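Local atomic coordinates of MEM-A1 (Soil metagenome, PDB entry 6E0S), a protein that probably hydrolyses beta-lactam antibiotics with the aid of bound zinc ions, as a subclass B3 metallo-beta-lactamase. Residues P30-G41 with I70-F79. Numbering follows the deposited sequence.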
loop_
_atom_site.group_PDB
_atom_site.type_symbol
_atom_site.label_atom_id
_atom_site.label_comp_id
_atom_site.label_asym_id
_atom_site.label_seq_id
_atom_site.Cartn_x
_atom_site.Cartn_y
_atom_site.Cartn_z
ATOM N N PRO A 30 14.286 -5.442 -8.732
ATOM C CA PRO A 30 13.415 -6.211 -7.837
ATOM C C PRO A 30 14.222 -7.178 -6.985
ATOM O O PRO A 30 15.379 -7.499 -7.278
ATOM C CB PRO A 30 12.489 -6.958 -8.803
ATOM C CG PRO A 30 13.290 -7.055 -10.109
ATOM C CD PRO A 30 14.085 -5.769 -10.162
ATOM N N PHE A 31 13.597 -7.656 -5.921
ATOM C CA PHE A 31 14.296 -8.558 -5.017
ATOM C C PHE A 31 13.297 -9.379 -4.234
ATOM O O PHE A 31 12.184 -8.927 -3.949
ATOM C CB PHE A 31 15.215 -7.813 -4.028
ATOM C CG PHE A 31 14.572 -6.600 -3.339
ATOM C CD1 PHE A 31 14.600 -5.344 -3.947
ATOM C CD2 PHE A 31 14.017 -6.709 -2.063
ATOM C CE1 PHE A 31 14.026 -4.239 -3.306
ATOM C CE2 PHE A 31 13.458 -5.593 -1.407
ATOM C CZ PHE A 31 13.465 -4.359 -2.038
ATOM N N ALA A 32 13.716 -10.588 -3.874
ATOM C CA ALA A 32 12.984 -11.378 -2.899
ATOM C C ALA A 32 13.062 -10.728 -1.531
ATOM O O ALA A 32 14.128 -10.259 -1.117
ATOM C CB ALA A 32 13.563 -12.789 -2.817
ATOM N N VAL A 33 11.934 -10.728 -0.810
ATOM C CA VAL A 33 11.927 -10.150 0.525
ATOM C C VAL A 33 11.967 -11.314 1.514
ATOM O O VAL A 33 12.884 -11.418 2.329
ATOM C CB VAL A 33 10.713 -9.228 0.755
ATOM C CG1 VAL A 33 10.742 -8.683 2.134
ATOM C CG2 VAL A 33 10.762 -8.054 -0.266
ATOM N N PHE A 34 10.981 -12.202 1.428
ATOM C CA PHE A 34 10.893 -13.367 2.306
ATOM C C PHE A 34 10.034 -14.420 1.621
ATOM O O PHE A 34 8.913 -14.125 1.229
ATOM C CB PHE A 34 10.288 -12.978 3.647
ATOM C CG PHE A 34 10.612 -13.931 4.748
ATOM C CD1 PHE A 34 11.748 -13.733 5.513
ATOM C CD2 PHE A 34 9.811 -15.036 4.997
ATOM C CE1 PHE A 34 12.080 -14.602 6.544
ATOM C CE2 PHE A 34 10.131 -15.921 6.038
ATOM C CZ PHE A 34 11.273 -15.696 6.806
ATOM N N GLY A 35 10.562 -15.634 1.470
ATOM C CA GLY A 35 9.732 -16.684 0.883
ATOM C C GLY A 35 9.329 -16.295 -0.532
ATOM O O GLY A 35 10.153 -15.818 -1.324
ATOM N N SER A 36 8.031 -16.426 -0.838
ATOM C CA SER A 36 7.493 -16.141 -2.173
ATOM C C SER A 36 7.045 -14.684 -2.336
ATOM O O SER A 36 6.358 -14.354 -3.322
ATOM C CB SER A 36 6.319 -17.092 -2.496
ATOM O OG SER A 36 5.114 -16.732 -1.828
ATOM N N THR A 37 7.458 -13.810 -1.420
ATOM C CA THR A 37 7.082 -12.397 -1.422
ATOM C C THR A 37 8.227 -11.576 -1.994
ATOM O O THR A 37 9.374 -11.686 -1.531
ATOM C CB THR A 37 6.749 -11.912 -0.006
ATOM O OG1 THR A 37 5.518 -12.505 0.407
ATOM C CG2 THR A 37 6.559 -10.375 0.035
ATOM N N TYR A 38 7.928 -10.764 -3.013
ATOM C CA TYR A 38 8.987 -10.009 -3.692
ATOM C C TYR A 38 8.635 -8.531 -3.708
ATOM O O TYR A 38 7.468 -8.176 -3.828
ATOM C CB TYR A 38 9.177 -10.489 -5.135
ATOM C CG TYR A 38 9.599 -11.934 -5.265
ATOM C CD1 TYR A 38 8.675 -12.969 -5.124
ATOM C CD2 TYR A 38 10.914 -12.258 -5.550
ATOM C CE1 TYR A 38 9.077 -14.316 -5.246
ATOM C CE2 TYR A 38 11.331 -13.615 -5.656
ATOM C CZ TYR A 38 10.382 -14.614 -5.494
ATOM O OH TYR A 38 10.765 -15.916 -5.615
ATOM N N TYR A 39 9.652 -7.661 -3.651
ATOM C CA TYR A 39 9.444 -6.278 -4.060
ATOM C C TYR A 39 9.560 -6.126 -5.581
ATOM O O TYR A 39 10.574 -6.506 -6.176
ATOM C CB TYR A 39 10.466 -5.371 -3.375
ATOM C CG TYR A 39 10.188 -3.887 -3.531
ATOM C CD1 TYR A 39 9.406 -3.191 -2.583
ATOM C CD2 TYR A 39 10.722 -3.172 -4.602
ATOM C CE1 TYR A 39 9.169 -1.806 -2.710
ATOM C CE2 TYR A 39 10.488 -1.793 -4.727
ATOM C CZ TYR A 39 9.707 -1.138 -3.778
ATOM O OH TYR A 39 9.485 0.199 -3.910
ATOM N N VAL A 40 8.551 -5.505 -6.206
ATOM C CA VAL A 40 8.571 -5.307 -7.666
ATOM C C VAL A 40 8.217 -3.865 -8.038
ATOM O O VAL A 40 7.934 -3.553 -9.209
ATOM C CB VAL A 40 7.620 -6.294 -8.376
ATOM C CG1 VAL A 40 8.137 -7.719 -8.279
ATOM C CG2 VAL A 40 6.184 -6.163 -7.835
ATOM N N GLY A 41 8.255 -2.967 -7.064
ATOM C CA GLY A 41 7.906 -1.572 -7.292
ATOM C C GLY A 41 9.043 -0.750 -7.870
ATOM O O GLY A 41 10.028 -1.274 -8.403
ATOM N N ILE A 70 6.779 -2.187 -13.191
ATOM C CA ILE A 70 6.346 -3.270 -12.298
ATOM C C ILE A 70 6.138 -4.543 -13.098
ATOM O O ILE A 70 6.553 -5.644 -12.689
ATOM C CB ILE A 70 5.062 -2.869 -11.533
ATOM C CG1 ILE A 70 5.380 -1.759 -10.503
ATOM C CG2 ILE A 70 4.399 -4.119 -10.826
ATOM C CD1 ILE A 70 4.144 -0.953 -10.049
ATOM N N ALA A 71 5.536 -4.410 -14.278
ATOM C CA ALA A 71 5.366 -5.576 -15.137
ATOM C C ALA A 71 6.717 -6.168 -15.516
ATOM O O ALA A 71 6.934 -7.389 -15.430
ATOM C CB ALA A 71 4.576 -5.181 -16.389
ATOM N N GLN A 72 7.639 -5.311 -15.948
ATOM C CA GLN A 72 8.954 -5.804 -16.314
ATOM C C GLN A 72 9.647 -6.457 -15.122
ATOM O O GLN A 72 10.304 -7.488 -15.283
ATOM C CB GLN A 72 9.771 -4.666 -16.918
ATOM C CG GLN A 72 9.288 -4.340 -18.322
ATOM C CD GLN A 72 9.287 -2.861 -18.644
ATOM O OE1 GLN A 72 9.899 -2.062 -17.938
ATOM N NE2 GLN A 72 8.598 -2.489 -19.723
ATOM N N HIS A 73 9.473 -5.906 -13.922
ATOM C CA HIS A 73 10.065 -6.499 -12.729
ATOM C C HIS A 73 9.497 -7.890 -12.460
ATOM O O HIS A 73 10.239 -8.826 -12.124
ATOM C CB HIS A 73 9.813 -5.579 -11.525
ATOM C CG HIS A 73 10.616 -4.318 -11.572
ATOM N ND1 HIS A 73 10.278 -3.191 -10.854
ATOM C CD2 HIS A 73 11.722 -3.993 -12.282
ATOM C CE1 HIS A 73 11.155 -2.236 -11.096
ATOM N NE2 HIS A 73 12.030 -2.684 -11.973
ATOM N N ILE A 74 8.173 -8.033 -12.570
ATOM C CA ILE A 74 7.530 -9.337 -12.417
ATOM C C ILE A 74 8.115 -10.344 -13.413
ATOM O O ILE A 74 8.533 -11.444 -13.029
ATOM C CB ILE A 74 6.001 -9.186 -12.557
ATOM C CG1 ILE A 74 5.454 -8.406 -11.355
ATOM C CG2 ILE A 74 5.295 -10.570 -12.635
ATOM C CD1 ILE A 74 3.974 -7.860 -11.568
ATOM N N ARG A 75 8.199 -9.966 -14.701
ATOM C CA ARG A 75 8.722 -10.880 -15.720
ATOM C C ARG A 75 10.194 -11.184 -15.483
ATOM O O ARG A 75 10.651 -12.325 -15.660
ATOM C CB ARG A 75 8.554 -10.280 -17.122
ATOM C CG ARG A 75 7.142 -9.952 -17.560
ATOM C CD ARG A 75 7.103 -9.548 -19.040
ATOM N NE ARG A 75 5.828 -8.936 -19.376
ATOM C CZ ARG A 75 5.630 -7.632 -19.541
ATOM N NH1 ARG A 75 6.653 -6.777 -19.451
ATOM N NH2 ARG A 75 4.405 -7.182 -19.844
ATOM N N GLN A 76 10.951 -10.165 -15.087
ATOM C CA GLN A 76 12.383 -10.339 -14.889
ATOM C C GLN A 76 12.648 -11.417 -13.848
ATOM O O GLN A 76 13.600 -12.199 -13.979
ATOM C CB GLN A 76 12.982 -8.998 -14.470
ATOM C CG GLN A 76 14.423 -8.987 -14.119
ATOM C CD GLN A 76 14.869 -7.579 -13.715
ATOM O OE1 GLN A 76 14.104 -6.605 -13.828
ATOM N NE2 GLN A 76 16.100 -7.470 -13.263
ATOM N N LEU A 77 11.810 -11.473 -12.810
ATOM C CA LEU A 77 11.967 -12.479 -11.764
ATOM C C LEU A 77 11.552 -13.876 -12.208
ATOM O O LEU A 77 11.747 -14.831 -11.442
ATOM C CB LEU A 77 11.156 -12.085 -10.523
ATOM C CG LEU A 77 11.614 -10.856 -9.728
ATOM C CD1 LEU A 77 10.524 -10.469 -8.708
ATOM C CD2 LEU A 77 12.935 -11.107 -9.003
ATOM N N GLY A 78 10.970 -14.014 -13.389
ATOM C CA GLY A 78 10.585 -15.297 -13.938
ATOM C C GLY A 78 9.097 -15.610 -13.879
ATOM O O GLY A 78 8.708 -16.753 -14.161
ATOM N N PHE A 79 8.262 -14.644 -13.532
ATOM C CA PHE A 79 6.821 -14.826 -13.442
ATOM C C PHE A 79 6.119 -14.205 -14.659
ATOM O O PHE A 79 6.691 -13.399 -15.394
ATOM C CB PHE A 79 6.293 -14.194 -12.146
ATOM C CG PHE A 79 6.898 -14.772 -10.888
ATOM C CD1 PHE A 79 7.801 -14.037 -10.131
ATOM C CD2 PHE A 79 6.571 -16.063 -10.473
ATOM C CE1 PHE A 79 8.363 -14.566 -8.958
ATOM C CE2 PHE A 79 7.128 -16.589 -9.301
ATOM C CZ PHE A 79 8.029 -15.832 -8.558
#
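V40 and H73 bring the backbones of 30-41 and 70-79 to within 5.4 Å at their CA atoms, where the end of a bulged beta hairpin, turning at F34-T37 through a type II' turn, meets the last turns of a helix. The pair is a worked example of how a helix end is fastened to the margin of a sheet: one directed polar bond set beside a row of apolar contacts. H73 ND1 donates to V40 O over 2.9 Å, nearly straight at 161°. The carbonyl oxygen lies in the plane of the imidazole, at its edge, whereas ND1 stands well above the carbonyl plane. With CG anti to its own carbonyl carbon (chi1 -71°), H73 also brings CD2 within 3.6 Å of P30 CD. I70 CG1 approaches the same V40 oxygen, and its CG2 meets V40 CG2. The extended Q76 crosses P30 at about a right angle, its OE1 beside P30 CG and CD, while its NE2 is hydrogen-bonded to E29 OE2.

L77 is shared by three partners: its CD1 is 3.7 Å from both V40 CG1 and Y38 CD2, and 4.0 Å from P30 CB. Beyond it, F79 turns its edge toward one face of Y38 in an offset edge-to-face pair, ring centroids 5.4 Å apart and planes at 68°. F79 also pairs edge-to-face with H56, a second aromatic partner. G78, at positive phi, ends the helical run in a Schellman motif, and F79 follows with its side chain directed at the hairpin.

The C-terminal end of helix 66-76 and the residues after it thereby pack against the hairpin's open end, at one margin of the seven-stranded mixed sheet, an outer-layer packing characteristic of the alpha-beta/beta-alpha sandwich of metallo-beta-lactamases.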